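Beta-1,4-galactanase (PDB 1HJS) hydrolyses beta-1,4-galactosidic linkages in type I arabinogalactans, as a fungal endo-acting member of glycoside hydrolase family 53. Local coordinates at residues E297-H302 with T314-S319; N247-C252 with I266-E271; V44-W49 with L74-D79; I177-G182 with W190-V195. All blocks are in the same frame, centred on the assembly; numbering follows the deposited sequence.

Interaction 1 (E297-H302 with T314-S319); sequences EPAWIH and TMFSQS
Glu297 meets the facing segment only lightly, its carbonyl O standing 4.4 Å from Thr314 CG2, while its carboxylate is engaged elsewhere, by Ser11 among others. It opens a type I turn that runs to Trp300, and Pro298, second in that turn, makes the polar tie. Met315 N donates to Pro298 O over 2.8 Å at 174° and lies in the carbonyl plane, on a lone pair. The same oxygen sits near the plane of the Phe316 ring, at its edge, 3.4 Å from CD1. Pro298 CB, meanwhile, packs against Met315 CG at 3.8 Å and also reaches SD. Ala299 then lays its methyl over one face of Phe316: CB is 4.0 Å from the ring centroid and 22° off the normal, a CH-pi contact displaced toward the rim. Trp300, the centre of an inverse gamma turn, contributes its backbone, with O 3.6 Å from Thr314 CG2; the Thr314 hydroxyl is bonded to Asp312 instead. Ile301 completes the path. With chi1 at 63°, CG1 fits between backbone N and carbonyl carbon, leaving CG2 to reach Phe316 CB at 3.9 Å and Ser317 O at 3.4 Å, while CD1 extends to the backbone of Gln318. These two parts of the loop that follows the last barrel strand, 290-296, thus share one straight backbone bond as their clear hydrogen bond. Most remaining contacts are van der Waals packing, several of them carbon on backbone oxygen, consistent with one directional bond fixing the approach at Pro298 while Ala299 and Ile301 pack on Phe316.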
# COMPACT_ATOMS: atom_id res chain seq x y z
N GLU A 297 2.31 -0.71 -8.28
CA GLU A 297 1.96 -1.17 -9.62
C GLU A 297 3.02 -1.02 -10.72
O GLU A 297 2.77 -0.42 -11.77
CB GLU A 297 0.67 -0.47 -10.05
CG GLU A 297 -0.55 -0.91 -9.25
CD GLU A 297 -1.09 -2.26 -9.70
OE1 GLU A 297 -0.42 -2.92 -10.53
OE2 GLU A 297 -2.16 -2.67 -9.23
N PRO A 298 4.20 -1.62 -10.52
CA PRO A 298 5.27 -1.53 -11.51
C PRO A 298 4.96 -2.19 -12.86
O PRO A 298 5.56 -1.82 -13.88
CB PRO A 298 6.44 -2.20 -10.81
CG PRO A 298 5.76 -3.28 -10.02
CD PRO A 298 4.56 -2.55 -9.43
N ALA A 299 4.03 -3.13 -12.87
CA ALA A 299 3.70 -3.86 -14.10
C ALA A 299 2.38 -3.52 -14.77
O ALA A 299 1.95 -4.23 -15.68
CB ALA A 299 3.76 -5.37 -13.82
N TRP A 300 1.74 -2.43 -14.34
CA TRP A 300 0.45 -2.03 -14.92
C TRP A 300 0.70 -1.20 -16.18
O TRP A 300 0.41 0.01 -16.21
CB TRP A 300 -0.34 -1.22 -13.89
CG TRP A 300 -1.81 -1.18 -14.15
CD1 TRP A 300 -2.47 -1.62 -15.27
CD2 TRP A 300 -2.82 -0.66 -13.28
NE1 TRP A 300 -3.82 -1.39 -15.14
CE2 TRP A 300 -4.06 -0.80 -13.93
CE3 TRP A 300 -2.78 -0.07 -12.00
CZ2 TRP A 300 -5.26 -0.38 -13.35
CZ3 TRP A 300 -3.98 0.35 -11.43
CH2 TRP A 300 -5.21 0.19 -12.11
N ILE A 301 1.21 -1.85 -17.21
CA ILE A 301 1.54 -1.17 -18.46
C ILE A 301 0.39 -0.52 -19.23
O ILE A 301 0.63 0.38 -20.04
CB ILE A 301 2.34 -2.10 -19.39
CG1 ILE A 301 1.50 -3.31 -19.80
CG2 ILE A 301 3.62 -2.56 -18.68
CD1 ILE A 301 2.22 -4.26 -20.74
N HIS A 302 -0.85 -0.95 -18.99
CA HIS A 302 -1.98 -0.35 -19.68
C HIS A 302 -2.51 0.87 -18.92
O HIS A 302 -3.51 1.48 -19.30
CB HIS A 302 -3.10 -1.37 -19.89
CG HIS A 302 -2.83 -2.34 -20.99
ND1 HIS A 302 -2.65 -3.69 -20.78
CD2 HIS A 302 -2.66 -2.15 -22.33
CE1 HIS A 302 -2.40 -4.29 -21.93
NE2 HIS A 302 -2.40 -3.38 -22.88
N THR A 314 5.88 2.93 -14.75
CA THR A 314 6.04 1.48 -14.66
C THR A 314 7.51 1.07 -14.70
O THR A 314 8.39 1.88 -14.99
CB THR A 314 5.28 0.76 -15.80
OG1 THR A 314 5.85 1.11 -17.06
CG2 THR A 314 3.81 1.14 -15.78
N MET A 315 7.76 -0.20 -14.39
CA MET A 315 9.10 -0.75 -14.40
C MET A 315 9.19 -1.90 -15.40
O MET A 315 10.05 -2.77 -15.30
CB MET A 315 9.48 -1.24 -13.00
CG MET A 315 9.47 -0.13 -11.94
SD MET A 315 9.95 -0.69 -10.30
CE MET A 315 11.74 -0.67 -10.45
N PHE A 316 8.26 -1.90 -16.36
CA PHE A 316 8.19 -2.91 -17.41
C PHE A 316 7.97 -2.21 -18.75
O PHE A 316 7.36 -1.14 -18.80
CB PHE A 316 7.02 -3.87 -17.17
CG PHE A 316 7.29 -4.90 -16.11
CD1 PHE A 316 7.35 -4.55 -14.77
CD2 PHE A 316 7.49 -6.24 -16.46
CE1 PHE A 316 7.60 -5.50 -13.78
CE2 PHE A 316 7.75 -7.20 -15.48
CZ PHE A 316 7.80 -6.83 -14.14
N SER A 317 8.47 -2.80 -19.83
CA SER A 317 8.29 -2.21 -21.16
C SER A 317 6.83 -2.37 -21.55
O SER A 317 6.08 -3.10 -20.90
CB SER A 317 9.17 -2.93 -22.19
OG SER A 317 8.66 -4.22 -22.46
N GLN A 318 6.42 -1.70 -22.62
CA GLN A 318 5.04 -1.80 -23.06
C GLN A 318 4.71 -3.18 -23.62
O GLN A 318 3.55 -3.49 -23.86
CB GLN A 318 4.73 -0.71 -24.09
CG GLN A 318 4.58 0.67 -23.46
CD GLN A 318 3.44 0.73 -22.45
OE1 GLN A 318 2.27 0.60 -22.81
NE2 GLN A 318 3.78 0.92 -21.18
N SER A 319 5.74 -4.00 -23.81
CA SER A 319 5.52 -5.36 -24.32
C SER A 319 5.49 -6.34 -23.14
O SER A 319 5.30 -7.54 -23.33
CB SER A 319 6.63 -5.75 -25.30
OG SER A 319 7.89 -5.84 -24.66

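Interaction 2 (N247-C252 with I266-E271)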
# COMPACT_ATOMS: atom_id res chain seq x y z
N ASN A 247 6.43 5.80 -6.45
CA ASN A 247 6.66 5.70 -7.90
C ASN A 247 7.77 6.68 -8.29
O ASN A 247 8.03 7.65 -7.57
CB ASN A 247 5.42 6.17 -8.68
CG ASN A 247 4.39 5.09 -8.93
OD1 ASN A 247 3.31 5.38 -9.45
ND2 ASN A 247 4.70 3.84 -8.58
N TRP A 248 8.41 6.41 -9.42
CA TRP A 248 9.39 7.31 -10.01
C TRP A 248 9.23 7.09 -11.51
O TRP A 248 9.23 5.95 -11.98
CB TRP A 248 10.84 7.02 -9.60
CG TRP A 248 11.73 8.07 -10.20
CD1 TRP A 248 12.46 7.97 -11.36
CD2 TRP A 248 11.90 9.42 -9.75
NE1 TRP A 248 13.06 9.17 -11.65
CE2 TRP A 248 12.73 10.08 -10.68
CE3 TRP A 248 11.41 10.14 -8.64
CZ2 TRP A 248 13.10 11.43 -10.54
CZ3 TRP A 248 11.77 11.48 -8.51
CH2 TRP A 248 12.61 12.11 -9.45
N PRO A 249 9.08 8.17 -12.27
CA PRO A 249 8.90 8.03 -13.71
C PRO A 249 10.09 7.74 -14.60
O PRO A 249 11.22 8.17 -14.33
CB PRO A 249 8.21 9.34 -14.09
CG PRO A 249 8.83 10.32 -13.18
CD PRO A 249 8.95 9.58 -11.85
N ILE A 250 9.83 6.97 -15.66
CA ILE A 250 10.85 6.69 -16.66
C ILE A 250 10.54 7.69 -17.77
O ILE A 250 11.29 7.84 -18.73
CB ILE A 250 10.78 5.24 -17.20
CG1 ILE A 250 9.39 4.91 -17.72
CG2 ILE A 250 11.20 4.26 -16.12
CD1 ILE A 250 9.29 3.51 -18.32
N SER A 251 9.42 8.39 -17.61
CA SER A 251 8.99 9.40 -18.57
C SER A 251 7.97 10.34 -17.93
O SER A 251 6.95 9.90 -17.40
CB SER A 251 8.39 8.76 -19.81
OG SER A 251 8.00 9.74 -20.75
N CYS A 252 8.26 11.64 -17.96
CA CYS A 252 7.35 12.64 -17.39
C CYS A 252 7.48 13.96 -18.14
O CYS A 252 7.95 14.95 -17.59
CB CYS A 252 7.65 12.90 -15.91
SG CYS A 252 6.25 13.78 -15.16
N ILE A 266 17.60 13.64 -10.34
CA ILE A 266 17.38 12.25 -10.73
C ILE A 266 16.67 12.27 -12.08
O ILE A 266 15.62 12.89 -12.23
CB ILE A 266 16.50 11.50 -9.71
CG1 ILE A 266 17.16 11.53 -8.32
CG2 ILE A 266 16.30 10.06 -10.16
CD1 ILE A 266 16.37 10.82 -7.24
N PRO A 267 17.24 11.59 -13.08
CA PRO A 267 16.63 11.55 -14.41
C PRO A 267 15.41 10.65 -14.50
O PRO A 267 15.23 9.74 -13.68
CB PRO A 267 17.78 11.04 -15.28
CG PRO A 267 18.45 10.06 -14.37
CD PRO A 267 18.50 10.83 -13.05
N PHE A 268 14.56 10.91 -15.49
CA PHE A 268 13.38 10.09 -15.72
C PHE A 268 13.85 8.98 -16.64
O PHE A 268 13.90 9.15 -17.86
CB PHE A 268 12.27 10.90 -16.39
CG PHE A 268 11.78 12.06 -15.57
CD1 PHE A 268 11.60 11.92 -14.19
CD2 PHE A 268 11.49 13.28 -16.16
CE1 PHE A 268 11.14 12.98 -13.42
CE2 PHE A 268 11.02 14.35 -15.40
CZ PHE A 268 10.84 14.20 -14.03
N SER A 269 14.22 7.85 -16.04
CA SER A 269 14.72 6.70 -16.78
C SER A 269 14.80 5.54 -15.80
O SER A 269 14.65 5.72 -14.60
CB SER A 269 16.11 6.99 -17.31
OG SER A 269 17.01 7.20 -16.23
N PRO A 270 15.05 4.32 -16.30
CA PRO A 270 15.15 3.17 -15.40
C PRO A 270 16.27 3.40 -14.38
O PRO A 270 16.14 3.06 -13.21
CB PRO A 270 15.46 2.01 -16.34
CG PRO A 270 14.69 2.40 -17.58
CD PRO A 270 15.03 3.87 -17.71
N GLU A 271 17.37 4.00 -14.84
CA GLU A 271 18.50 4.29 -13.97
C GLU A 271 18.04 5.24 -12.86
O GLU A 271 18.40 5.08 -11.69
CB GLU A 271 19.64 4.94 -14.76
CG GLU A 271 20.34 4.03 -15.78
CD GLU A 271 19.44 3.59 -16.94
OE1 GLU A 271 18.63 4.41 -17.42
OE2 GLU A 271 19.56 2.43 -17.37
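Trp248 and Phe268 meet because their first torsions swing both rings into one cluster: Trp248 CG is anti to its backbone N (chi1 -176°), which carries the indole across to the Ile266-Phe268 backbone, whereas Phe268 CG is anti to the carbonyl carbon, beside its own N. The cluster belongs to the long loop that links barrel strand 240-245 to helix 270-285 in the (beta/alpha)8 fold, and it folds the start of that loop against its end. Trp248 NE1 donates to Pro267 O at 3.0 Å and 165°; the acceptor lies near the indole plane, but the donor stands above the carbonyl plane. Ile266 CG2 covers one indole face and Pro249 CD the opposite one, while Ile266 CB touches CZ2 at 3.5 Å. The six-membered ring of Trp248 meets Phe268 obliquely, centroids 5.8 Å apart and planes at 41°. With the indole replaced by an alanine, Pro267 O would probably lose its NE1 donor and a gap would open between Ile266 and Pro249. Phe268 is gripped further along: Pro249 CG approaches CD1 at 3.4 Å, and Cys252 CB rests over a face, 3.8 Å from the centroid, in a CH-pi contact. Cys252 is also bonded to Cys310 by a disulfide, and Ile250 and Ser251 form a classic beta bulge opposite Asp312, so this wall of the cluster is tied to a second loop. Between the backbones, Phe268 CA makes a C-H...O contact with Pro249 O at 3.2 Å, and Ile250 O faces Phe268 O, two acceptors with no bond between them, at 3.0 Å.

Interaction 3 (V44-W49 with L74-D79); sequences VRQRVW and LGVYID
Arg45 CG sits over the centre of one face of the Tyr77 ring, 3.6 Å from the centroid, and the extended arginine runs alongside the tyrosine in the same direction. The guanidinium stands nearly upright to that ring, with planes 78° apart. At its edge, NE donates to Tyr77 OH over 3.2 Å at 174°, with the oxygen in the guanidinium plane. Over one guanidinium face lies Asp79 OD2, 3.1 Å from NH2; no N-H points at it, so this salt bridge rests on charge alone. A water accepts from Arg45 NH2 and lies 2.6 Å from Tyr77 OH. Asp8 and Glu245, the probable nucleophile, also pair with Arg45 and should fix its position.

Five backbone hydrogen bonds, from Val44 N to Gly75 O through Val48 N to Asp79 O, join the strands in parallel register, their axes 4.7 Å apart and 28° from parallel. The other face carries Val44, Val76, Ile78 and Gln46, whose amide is bonded to Asn62 and Trp9; Val48 CG2 meets Ile78 CG2 at 3.6 Å, and helix 59-71 covers Val44 and Val76. Strand 43-48, helix 59-71 and strand 75-80 form one beta-alpha-beta unit of the (beta/alpha)8 barrel, charged residues lining its interior.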
# COMPACT_ATOMS: atom_id res chain seq x y z
N VAL A 44 4.38 -8.95 -1.72
CA VAL A 44 3.52 -8.27 -2.67
C VAL A 44 2.31 -7.71 -1.93
O VAL A 44 1.74 -8.35 -1.04
CB VAL A 44 3.03 -9.20 -3.82
CG1 VAL A 44 4.21 -9.54 -4.72
CG2 VAL A 44 2.39 -10.46 -3.25
N ARG A 45 1.94 -6.49 -2.31
CA ARG A 45 0.80 -5.79 -1.73
C ARG A 45 -0.38 -5.97 -2.68
O ARG A 45 -0.22 -5.94 -3.90
CB ARG A 45 1.16 -4.31 -1.58
CG ARG A 45 0.11 -3.41 -0.93
CD ARG A 45 0.71 -2.02 -0.84
NE ARG A 45 -0.11 -1.01 -0.17
CZ ARG A 45 -0.81 -0.08 -0.81
NH1 ARG A 45 -0.82 -0.04 -2.14
NH2 ARG A 45 -1.44 0.86 -0.11
N GLN A 46 -1.58 -6.14 -2.11
CA GLN A 46 -2.78 -6.34 -2.91
C GLN A 46 -3.97 -5.57 -2.33
O GLN A 46 -4.25 -5.66 -1.13
CB GLN A 46 -3.13 -7.83 -2.96
CG GLN A 46 -1.99 -8.70 -3.47
CD GLN A 46 -2.33 -10.19 -3.47
OE1 GLN A 46 -1.48 -11.02 -3.77
NE2 GLN A 46 -3.57 -10.52 -3.12
N ARG A 47 -4.66 -4.81 -3.18
CA ARG A 47 -5.82 -4.06 -2.71
C ARG A 47 -7.05 -4.95 -2.71
O ARG A 47 -7.28 -5.71 -3.65
CB ARG A 47 -6.07 -2.83 -3.59
CG ARG A 47 -6.13 -3.11 -5.09
CD ARG A 47 -6.48 -1.84 -5.88
NE ARG A 47 -6.28 -2.02 -7.32
CZ ARG A 47 -5.10 -1.90 -7.92
NH1 ARG A 47 -4.01 -1.60 -7.22
NH2 ARG A 47 -5.00 -2.13 -9.23
N VAL A 48 -7.83 -4.86 -1.64
CA VAL A 48 -9.04 -5.66 -1.52
C VAL A 48 -10.27 -4.76 -1.45
O VAL A 48 -10.35 -3.88 -0.60
CB VAL A 48 -9.01 -6.53 -0.25
CG1 VAL A 48 -10.30 -7.34 -0.13
CG2 VAL A 48 -7.80 -7.46 -0.28
N TRP A 49 -11.20 -4.98 -2.37
CA TRP A 49 -12.44 -4.22 -2.38
C TRP A 49 -13.55 -5.15 -1.92
O TRP A 49 -13.47 -6.37 -2.10
CB TRP A 49 -12.72 -3.67 -3.79
CG TRP A 49 -11.72 -2.61 -4.21
CD1 TRP A 49 -10.74 -2.04 -3.44
CD2 TRP A 49 -11.62 -1.98 -5.50
NE1 TRP A 49 -10.04 -1.10 -4.16
CE2 TRP A 49 -10.56 -1.05 -5.43
CE3 TRP A 49 -12.32 -2.12 -6.70
CZ2 TRP A 49 -10.19 -0.25 -6.52
CZ3 TRP A 49 -11.95 -1.32 -7.79
CH2 TRP A 49 -10.89 -0.40 -7.69
N LEU A 74 6.67 -15.55 -1.98
CA LEU A 74 6.44 -14.15 -1.62
C LEU A 74 5.42 -13.98 -0.51
O LEU A 74 4.39 -14.65 -0.50
CB LEU A 74 5.97 -13.37 -2.85
CG LEU A 74 6.86 -13.38 -4.09
CD1 LEU A 74 6.15 -12.69 -5.26
CD2 LEU A 74 8.17 -12.67 -3.78
N GLY A 75 5.70 -13.07 0.42
CA GLY A 75 4.76 -12.80 1.50
C GLY A 75 3.65 -11.94 0.92
O GLY A 75 3.82 -11.34 -0.14
N VAL A 76 2.51 -11.88 1.61
CA VAL A 76 1.39 -11.09 1.12
C VAL A 76 0.95 -10.00 2.10
O VAL A 76 0.80 -10.24 3.30
CB VAL A 76 0.18 -12.00 0.80
CG1 VAL A 76 -1.00 -11.16 0.32
CG2 VAL A 76 0.58 -13.01 -0.27
N TYR A 77 0.75 -8.80 1.56
CA TYR A 77 0.32 -7.63 2.32
C TYR A 77 -1.07 -7.30 1.78
O TYR A 77 -1.22 -6.86 0.64
CB TYR A 77 1.34 -6.50 2.07
CG TYR A 77 0.97 -5.06 2.42
CD1 TYR A 77 -0.30 -4.70 2.88
CD2 TYR A 77 1.90 -4.04 2.20
CE1 TYR A 77 -0.63 -3.35 3.11
CE2 TYR A 77 1.58 -2.71 2.42
CZ TYR A 77 0.32 -2.36 2.86
OH TYR A 77 0.01 -1.03 3.00
N ILE A 78 -2.09 -7.54 2.60
CA ILE A 78 -3.47 -7.27 2.22
C ILE A 78 -3.85 -5.84 2.60
O ILE A 78 -3.73 -5.43 3.75
CB ILE A 78 -4.44 -8.25 2.92
CG1 ILE A 78 -4.27 -9.66 2.35
CG2 ILE A 78 -5.88 -7.77 2.77
CD1 ILE A 78 -4.68 -9.80 0.89
N ASP A 79 -4.32 -5.09 1.61
CA ASP A 79 -4.72 -3.70 1.82
C ASP A 79 -6.23 -3.56 1.67
O ASP A 79 -6.75 -3.46 0.57
CB ASP A 79 -3.99 -2.81 0.81
CG ASP A 79 -4.47 -1.36 0.83
OD1 ASP A 79 -5.14 -0.95 1.80
OD2 ASP A 79 -4.16 -0.63 -0.13
O HOH W 1 -2.32 0.12 2.74

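Interaction 4 (I177-G182 with W190-V195)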
# COMPACT_ATOMS: atom_id res chain seq x y z
N ILE A 177 -1.91 0.88 9.82
CA ILE A 177 -2.78 2.02 9.56
C ILE A 177 -1.98 2.78 8.51
O ILE A 177 -0.79 3.04 8.69
CB ILE A 177 -3.00 2.89 10.81
CG1 ILE A 177 -3.96 2.16 11.76
CG2 ILE A 177 -3.58 4.24 10.42
CD1 ILE A 177 -4.20 2.88 13.09
N HIS A 178 -2.65 3.11 7.41
CA HIS A 178 -2.01 3.77 6.28
C HIS A 178 -2.57 5.15 5.93
O HIS A 178 -3.75 5.29 5.63
CB HIS A 178 -2.14 2.84 5.06
CG HIS A 178 -1.70 3.44 3.76
ND1 HIS A 178 -2.15 2.99 2.54
CD2 HIS A 178 -0.83 4.45 3.49
CE1 HIS A 178 -1.59 3.69 1.57
NE2 HIS A 178 -0.79 4.58 2.12
N LEU A 179 -1.69 6.15 5.98
CA LEU A 179 -2.04 7.54 5.65
C LEU A 179 -1.21 7.97 4.43
O LEU A 179 -0.14 7.44 4.17
CB LEU A 179 -1.71 8.46 6.83
CG LEU A 179 -2.76 8.67 7.93
CD1 LEU A 179 -3.41 7.37 8.32
CD2 LEU A 179 -2.10 9.37 9.12
N ASP A 180 -1.72 8.95 3.69
CA ASP A 180 -1.00 9.45 2.52
C ASP A 180 0.02 10.51 2.96
O ASP A 180 0.19 10.75 4.16
CB ASP A 180 -1.99 10.06 1.52
CG ASP A 180 -2.60 11.35 2.02
OD1 ASP A 180 -2.90 11.43 3.23
OD2 ASP A 180 -2.80 12.27 1.20
N ASN A 181 0.68 11.13 1.99
CA ASN A 181 1.67 12.18 2.25
C ASN A 181 2.59 11.94 3.45
O ASN A 181 2.58 12.70 4.42
CB ASN A 181 0.96 13.53 2.41
CG ASN A 181 0.17 13.94 1.17
OD1 ASN A 181 0.50 13.53 0.05
ND2 ASN A 181 -0.86 14.75 1.36
N GLY A 182 3.40 10.89 3.37
CA GLY A 182 4.31 10.56 4.45
C GLY A 182 5.27 11.67 4.82
O GLY A 182 5.82 11.67 5.93
N TRP A 190 -1.27 15.26 13.44
CA TRP A 190 -2.65 15.69 13.67
C TRP A 190 -3.60 14.48 13.70
O TRP A 190 -4.44 14.36 14.59
CB TRP A 190 -3.05 16.65 12.55
CG TRP A 190 -4.52 16.96 12.45
CD1 TRP A 190 -5.25 17.79 13.26
CD2 TRP A 190 -5.42 16.47 11.46
NE1 TRP A 190 -6.55 17.85 12.82
CE2 TRP A 190 -6.68 17.05 11.72
CE3 TRP A 190 -5.28 15.60 10.37
CZ2 TRP A 190 -7.81 16.78 10.92
CZ3 TRP A 190 -6.40 15.33 9.58
CH2 TRP A 190 -7.65 15.92 9.87
N TRP A 191 -3.44 13.59 12.73
CA TRP A 191 -4.30 12.42 12.62
C TRP A 191 -4.15 11.44 13.78
O TRP A 191 -5.12 11.15 14.48
CB TRP A 191 -4.02 11.69 11.30
CG TRP A 191 -5.12 10.74 10.90
CD1 TRP A 191 -6.20 11.02 10.10
CD2 TRP A 191 -5.25 9.37 11.28
NE1 TRP A 191 -6.98 9.91 9.96
CE2 TRP A 191 -6.43 8.88 10.67
CE3 TRP A 191 -4.49 8.50 12.08
CZ2 TRP A 191 -6.86 7.55 10.83
CZ3 TRP A 191 -4.92 7.18 12.23
CH2 TRP A 191 -6.10 6.72 11.61
N TYR A 192 -2.94 10.92 13.98
CA TYR A 192 -2.71 9.96 15.06
C TYR A 192 -3.02 10.51 16.44
O TYR A 192 -3.60 9.81 17.28
CB TYR A 192 -1.26 9.45 15.01
CG TYR A 192 -1.02 8.43 13.91
CD1 TYR A 192 -1.64 7.18 13.95
CD2 TYR A 192 -0.21 8.74 12.82
CE1 TYR A 192 -1.45 6.25 12.92
CE2 TYR A 192 -0.02 7.82 11.78
CZ TYR A 192 -0.64 6.58 11.84
OH TYR A 192 -0.46 5.67 10.81
N THR A 193 -2.67 11.77 16.69
CA THR A 193 -2.94 12.37 17.99
C THR A 193 -4.44 12.39 18.30
O THR A 193 -4.87 11.97 19.37
CB THR A 193 -2.40 13.81 18.07
OG1 THR A 193 -0.97 13.78 17.94
CG2 THR A 193 -2.77 14.45 19.40
N ASN A 194 -5.24 12.85 17.34
CA ASN A 194 -6.68 12.93 17.54
C ASN A 194 -7.38 11.58 17.58
O ASN A 194 -8.37 11.40 18.28
CB ASN A 194 -7.30 13.82 16.47
CG ASN A 194 -7.07 15.29 16.74
OD1 ASN A 194 -7.50 15.81 17.77
ND2 ASN A 194 -6.39 15.97 15.83
N VAL A 195 -6.88 10.62 16.82
CA VAL A 195 -7.47 9.29 16.82
C VAL A 195 -7.16 8.55 18.12
O VAL A 195 -8.05 7.97 18.74
CB VAL A 195 -6.96 8.46 15.62
CG1 VAL A 195 -7.37 7.00 15.77
CG2 VAL A 195 -7.52 9.02 14.32
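Trp190 O, in the helix that packs on the strand, is gripped by two donors of one residue: Asn194 ND2 at 2.8 Å and Asn194 N at 3.2 Å, arriving from opposite faces of the carbonyl plane. This pairing pins the Asn194 amide to its own helix, one turn up from Trp190; the next two side chains, Trp191 and Tyr192, make the contact with the strand. Leu179 supplies both its methyls. CD1 lies over the centre of the six-membered ring of Trp191, 3.9 Å from the centroid and 6° off the normal, a CH-pi contact. CD2 fills the angle between the two aromatic residues, 3.7 Å from Trp191 CB and 3.7 Å from Tyr192 CE2. The indole reaches this position because Trp191 CG is anti to the backbone N (chi1 -162°), and Val195 CG2 backs its opposite face. Ile177 adds a second apolar branch: CG2 touches Trp191 CZ3 at 3.7 Å and Tyr192 OH at 3.5 Å, the isoleucine and tyrosine sliding past each other in opposite directions. Trp191 CE3 lies over a face of the Tyr192 ring. If Trp191 were an alanine, Leu179 CD1 would probably be left without the ring beneath it and a gap would open toward Ile153 and Leu157 of helix 150-165. The segment axes approach to 11.1 Å and run at 140°, a spacing bridged by these buried side chains. Such apolar filling between a barrel strand and the next helix is typical of the outer layer of a (beta/alpha)8 barrel, here in the unit of strand 174-179, helix 185-196 and strand 208-212.

Interactions 3 and 4 meet inside the barrel sheet, where Arg45 NH2 packs 3.3 Å from His178 CE1; the Arg45 side chain comes within about 3 Å of that of Glu245, the probable nucleophile, and the Leu179 side chain lies about 6 Å from that of Glu135, the probable proton donor. Interaction 1 joins this interior through a salt bridge, Glu297 OE2 to Arg47 NH2 at 2.9 Å, with the Glu297 side chain about 8 Å from that of Glu245. Interaction 2 is more remote: it touches interaction 1 by packing alone, Ile250 CD1 against Thr314 O at 3.8 Å. Interactions 1 and 4, centred about 30 Å apart, lie on opposite sides of the chain's centre.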